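Local atomic coordinates of MgGH51 (Meripilus giganteus, PDB entry 6ZPV), a protein that probably releases terminal non-reducing alpha-L-arabinofuranosyl residues from arabinose-containing polysaccharides by hydrolysis, as a fungal glycoside hydrolase of family GH51. Residues 514-526 with 538-551. Sequence-based numbering, arbitrary orientation.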
loop_
_atom_site.group_PDB
_atom_site.type_symbol
_atom_site.label_atom_id
_atom_site.label_comp_id
_atom_site.label_asym_id
_atom_site.label_seq_id
_atom_site.Cartn_x
_atom_site.Cartn_y
_atom_site.Cartn_z
ATOM N N LEU A 514 7.733 -11.735 11.374
ATOM C CA LEU A 514 8.582 -12.323 12.415
ATOM C C LEU A 514 9.553 -11.272 12.951
ATOM O O LEU A 514 9.811 -11.236 14.161
ATOM C CB LEU A 514 9.328 -13.550 11.876
ATOM C CG LEU A 514 8.497 -14.823 11.729
ATOM C CD1 LEU A 514 9.259 -15.845 10.963
ATOM C CD2 LEU A 514 8.068 -15.386 13.043
ATOM N N PHE A 515 10.113 -10.432 12.080
ATOM C CA PHE A 515 11.056 -9.428 12.558
ATOM C C PHE A 515 10.355 -8.339 13.337
ATOM O O PHE A 515 10.854 -7.892 14.374
ATOM C CB PHE A 515 11.917 -8.886 11.402
ATOM C CG PHE A 515 13.153 -9.728 11.112
ATOM C CD1 PHE A 515 13.069 -11.034 10.724
ATOM C CD2 PHE A 515 14.407 -9.163 11.252
ATOM C CE1 PHE A 515 14.218 -11.788 10.558
ATOM C CE2 PHE A 515 15.546 -9.919 11.087
ATOM C CZ PHE A 515 15.454 -11.229 10.730
ATOM N N ALA A 516 9.227 -7.848 12.837
ATOM C CA ALA A 516 8.539 -6.694 13.422
ATOM C C ALA A 516 7.810 -7.023 14.704
ATOM O O ALA A 516 7.749 -6.172 15.605
ATOM C CB ALA A 516 7.553 -6.122 12.399
ATOM N N LEU A 517 7.220 -8.205 14.818
ATOM C CA LEU A 517 6.450 -8.534 16.035
ATOM C C LEU A 517 7.345 -9.040 17.175
ATOM O O LEU A 517 6.835 -9.212 18.330
ATOM C CB LEU A 517 5.453 -9.635 15.724
ATOM C CG LEU A 517 4.233 -9.217 14.915
ATOM C CD1 LEU A 517 3.286 -10.379 14.821
ATOM C CD2 LEU A 517 3.497 -8.024 15.523
ATOM N N ASN A 518 8.590 -9.319 16.933
ATOM C CA ASN A 518 9.518 -9.915 17.898
ATOM C C ASN A 518 10.781 -9.016 17.970
ATOM O O ASN A 518 11.873 -9.435 17.596
ATOM C CB ASN A 518 9.836 -11.366 17.500
ATOM C CG ASN A 518 8.596 -12.189 17.340
ATOM O OD1 ASN A 518 7.980 -12.637 18.304
ATOM N ND2 ASN A 518 8.210 -12.410 16.117
ATOM N N LYS A 519 10.593 -7.810 18.410
ATOM C CA LYS A 519 11.607 -6.741 18.353
ATOM C C LYS A 519 11.594 -5.963 19.685
ATOM O O LYS A 519 10.568 -5.369 20.064
ATOM C CB LYS A 519 11.340 -5.746 17.223
ATOM C CG LYS A 519 12.458 -4.707 17.059
ATOM C CD LYS A 519 11.961 -3.400 16.495
ATOM C CE LYS A 519 11.268 -2.607 17.501
ATOM N NZ LYS A 519 10.704 -1.426 16.932
ATOM N N GLY A 520 12.663 -6.053 20.390
ATOM C CA GLY A 520 12.810 -5.299 21.602
ATOM C C GLY A 520 13.237 -3.843 21.348
ATOM O O GLY A 520 13.506 -3.439 20.207
ATOM N N ASP A 521 13.355 -3.099 22.415
ATOM C CA ASP A 521 13.847 -1.720 22.421
ATOM C C ASP A 521 15.316 -1.624 22.781
ATOM O O ASP A 521 15.885 -0.537 22.665
ATOM C CB ASP A 521 12.950 -0.811 23.286
ATOM C CG ASP A 521 12.874 -1.209 24.735
ATOM O OD1 ASP A 521 13.509 -2.207 25.114
ATOM O OD2 ASP A 521 12.241 -0.468 25.517
ATOM N N GLN A 522 15.948 -2.742 23.149
ATOM C CA GLN A 522 17.389 -2.769 23.436
ATOM C C GLN A 522 18.070 -3.708 22.431
ATOM O O GLN A 522 17.591 -4.852 22.223
ATOM C CB GLN A 522 17.664 -3.311 24.848
ATOM C CG GLN A 522 16.901 -2.609 25.973
ATOM C CD GLN A 522 17.230 -3.202 27.310
ATOM O OE1 GLN A 522 17.403 -4.428 27.458
ATOM N NE2 GLN A 522 17.362 -2.341 28.346
ATOM N N TYR A 523 19.200 -3.297 21.849
ATOM C CA TYR A 523 20.024 -4.177 21.011
ATOM C C TYR A 523 21.095 -4.821 21.883
ATOM O O TYR A 523 21.863 -4.096 22.513
ATOM C CB TYR A 523 20.668 -3.453 19.823
ATOM C CG TYR A 523 21.475 -4.400 18.972
ATOM C CD1 TYR A 523 20.847 -5.310 18.129
ATOM C CD2 TYR A 523 22.853 -4.440 19.086
ATOM C CE1 TYR A 523 21.570 -6.261 17.436
ATOM C CE2 TYR A 523 23.575 -5.361 18.376
ATOM C CZ TYR A 523 22.941 -6.304 17.578
ATOM O OH TYR A 523 23.650 -7.271 16.897
ATOM N N LEU A 524 21.144 -6.144 21.871
ATOM C CA LEU A 524 22.147 -6.906 22.657
ATOM C C LEU A 524 23.241 -7.395 21.702
ATOM O O LEU A 524 23.008 -8.273 20.873
ATOM C CB LEU A 524 21.491 -8.103 23.355
ATOM C CG LEU A 524 20.492 -7.784 24.419
ATOM C CD1 LEU A 524 19.913 -9.045 24.982
ATOM C CD2 LEU A 524 21.121 -6.996 25.596
ATOM N N PRO A 525 24.466 -6.828 21.802
ATOM C CA PRO A 525 25.532 -7.313 20.930
ATOM C C PRO A 525 25.778 -8.816 21.152
ATOM O O PRO A 525 25.583 -9.341 22.274
ATOM C CB PRO A 525 26.782 -6.495 21.319
ATOM C CG PRO A 525 26.246 -5.335 22.101
ATOM C CD PRO A 525 24.905 -5.740 22.696
ATOM N N SER A 526 26.248 -9.454 20.102
ATOM C CA SER A 526 26.562 -10.890 20.133
ATOM C C SER A 526 27.750 -11.123 19.233
ATOM O O SER A 526 28.135 -10.262 18.409
ATOM C CB SER A 526 25.359 -11.728 19.750
ATOM O OG SER A 526 24.945 -11.458 18.407
ATOM N N SER A 538 20.413 -11.686 14.981
ATOM C CA SER A 538 20.326 -10.397 15.699
ATOM C C SER A 538 19.471 -10.613 16.943
ATOM O O SER A 538 18.424 -11.285 16.862
ATOM C CB SER A 538 19.743 -9.314 14.799
ATOM O OG SER A 538 19.592 -8.091 15.507
ATOM N N ILE A 539 19.902 -10.043 18.069
ATOM C CA ILE A 539 19.267 -10.270 19.377
ATOM C C ILE A 539 18.859 -8.910 19.926
ATOM O O ILE A 539 19.686 -7.990 20.053
ATOM C CB ILE A 539 20.178 -11.035 20.335
ATOM C CG1 ILE A 539 20.646 -12.339 19.674
ATOM C CG2 ILE A 539 19.463 -11.262 21.624
ATOM C CD1 ILE A 539 21.642 -13.153 20.431
ATOM N N THR A 540 17.597 -8.811 20.320
ATOM C CA THR A 540 17.051 -7.626 20.986
ATOM C C THR A 540 16.289 -8.012 22.229
ATOM O O THR A 540 15.989 -9.209 22.411
ATOM C CB THR A 540 16.163 -6.772 20.038
ATOM O OG1 THR A 540 15.029 -7.556 19.651
ATOM C CG2 THR A 540 16.943 -6.284 18.834
ATOM N N ARG A 541 15.991 -7.040 23.060
ATOM C CA ARG A 541 15.340 -7.269 24.372
ATOM C C ARG A 541 14.319 -6.164 24.641
ATOM O O ARG A 541 14.650 -5.000 24.418
ATOM C CB ARG A 541 16.432 -7.383 25.446
ATOM C CG ARG A 541 15.934 -7.670 26.857
ATOM C CD ARG A 541 17.099 -7.945 27.819
ATOM N NE ARG A 541 16.698 -8.211 29.190
ATOM C CZ ARG A 541 16.398 -7.274 30.105
ATOM N NH1 ARG A 541 16.469 -5.971 29.806
ATOM N NH2 ARG A 541 15.970 -7.637 31.316
ATOM N N ALA A 542 13.175 -6.543 25.165
ATOM C CA ALA A 542 12.185 -5.594 25.668
ATOM C C ALA A 542 12.570 -5.173 27.087
ATOM O O ALA A 542 12.588 -6.005 28.017
ATOM C CB ALA A 542 10.845 -6.238 25.623
ATOM N N SER A 543 12.934 -3.904 27.245
ATOM C CA SER A 543 13.439 -3.406 28.514
ATOM C C SER A 543 12.464 -3.654 29.688
ATOM O O SER A 543 12.959 -3.891 30.812
ATOM C CB SER A 543 13.773 -1.950 28.395
ATOM O OG SER A 543 12.605 -1.171 28.144
ATOM N N SER A 544 11.158 -3.576 29.446
ATOM C CA SER A 544 10.108 -3.584 30.485
ATOM C C SER A 544 9.905 -5.021 30.982
ATOM O O SER A 544 9.584 -5.200 32.120
ATOM C CB SER A 544 8.824 -3.026 29.945
ATOM O OG SER A 544 8.248 -3.831 28.895
ATOM N N SER A 545 10.003 -6.007 30.119
ATOM C CA SER A 545 9.610 -7.417 30.423
ATOM C C SER A 545 10.804 -8.370 30.498
ATOM O O SER A 545 10.651 -9.484 31.055
ATOM C CB SER A 545 8.622 -7.940 29.408
ATOM O OG SER A 545 9.311 -8.021 28.176
ATOM N N GLY A 546 11.920 -8.011 29.860
ATOM C CA GLY A 546 13.047 -8.914 29.661
ATOM C C GLY A 546 12.819 -9.937 28.539
ATOM O O GLY A 546 13.694 -10.784 28.339
ATOM N N LYS A 547 11.704 -9.862 27.795
ATOM C CA LYS A 547 11.518 -10.742 26.627
ATOM C C LYS A 547 12.671 -10.459 25.657
ATOM O O LYS A 547 12.948 -9.299 25.302
ATOM C CB LYS A 547 10.163 -10.534 25.997
ATOM C CG LYS A 547 9.041 -11.274 26.604
ATOM C CD LYS A 547 7.861 -11.186 25.670
ATOM C CE LYS A 547 6.814 -12.141 26.101
ATOM N NZ LYS A 547 5.660 -11.912 25.209
ATOM N N THR A 548 13.355 -11.527 25.238
ATOM C CA THR A 548 14.585 -11.442 24.468
ATOM C C THR A 548 14.387 -12.256 23.191
ATOM O O THR A 548 14.069 -13.479 23.265
ATOM C CB THR A 548 15.768 -11.948 25.318
ATOM O OG1 THR A 548 15.829 -11.184 26.519
ATOM C CG2 THR A 548 17.090 -11.882 24.592
ATOM N N PHE A 549 14.565 -11.595 22.062
ATOM C CA PHE A 549 14.199 -12.119 20.723
ATOM C C PHE A 549 15.449 -12.411 19.943
ATOM O O PHE A 549 16.198 -11.478 19.604
ATOM C CB PHE A 549 13.345 -11.097 20.005
ATOM C CG PHE A 549 12.190 -10.559 20.797
ATOM C CD1 PHE A 549 11.033 -11.284 20.941
ATOM C CD2 PHE A 549 12.268 -9.308 21.378
ATOM C CE1 PHE A 549 9.946 -10.791 21.649
ATOM C CE2 PHE A 549 11.214 -8.780 22.080
ATOM C CZ PHE A 549 10.066 -9.545 22.236
ATOM N N ILE A 550 15.716 -13.683 19.701
ATOM C CA ILE A 550 16.878 -14.161 18.953
ATOM C C ILE A 550 16.416 -14.524 17.569
ATOM O O ILE A 550 15.704 -15.520 17.375
ATOM C CB ILE A 550 17.537 -15.345 19.680
ATOM C CG1 ILE A 550 17.936 -15.028 21.105
ATOM C CG2 ILE A 550 18.697 -15.864 18.853
ATOM C CD1 ILE A 550 18.254 -16.241 21.954
ATOM N N LYS A 551 16.741 -13.681 16.579
ATOM C CA LYS A 551 16.298 -13.871 15.178
ATOM C C LYS A 551 17.438 -14.435 14.368
ATOM O O LYS A 551 18.538 -13.889 14.431
ATOM C CB LYS A 551 15.744 -12.522 14.640
ATOM C CG LYS A 551 14.525 -12.040 15.400
ATOM C CD LYS A 551 13.652 -11.060 14.726
ATOM C CE LYS A 551 14.253 -9.703 14.623
ATOM N NZ LYS A 551 13.509 -8.630 15.489
HETATM O O HOH W 1 22.890 -9.514 18.451
#
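Gln522 pairs with Arg541 and Tyr523 with Thr540 in an antiparallel beta hairpin of the C-terminal domain's sheet, with a classic beta bulge at its end, where Asp521 and Gln522 both face Arg541. Backbone bonds set the register: Gln522 N donates to Arg541 O, Arg541 N to Gln522 O, and Leu524 N to Ile539 O (3.0 Å).

Side-chain hydrogen bonds extend the pairing. In the conformer given here, one of two, the extended Arg541 chain runs alongside Gln522 and directs NH1 to Gln522 OE1 (3.0 Å), with OE1 in the guanidinium plane, while NH2 binds Thr626 O. Both carboxylate oxygens of Asp521 are used on their syn sides, OD1 by Ser543 N (2.8 Å) and OD2 by Ser543 OG (2.7 Å). With an alanine here, which has no carboxylate, Ser543 N and OG would probably both lose their acceptor, and the turn at Ser543 its tie to the bulge.

Lys551 ties in helix 507-517 by both a CH-pi contact and polar bonds. Its CE lies over one Phe515 face, 3.8 Å from the ring centroid. Bends at chi3 (-72°) and chi4 turn its ammonium back to the helix end: NZ, salt-bridged to Glu468, meets Phe515 O on a lone pair (3.0 Å) and Asn518 O from above the carbonyl plane (2.8 Å).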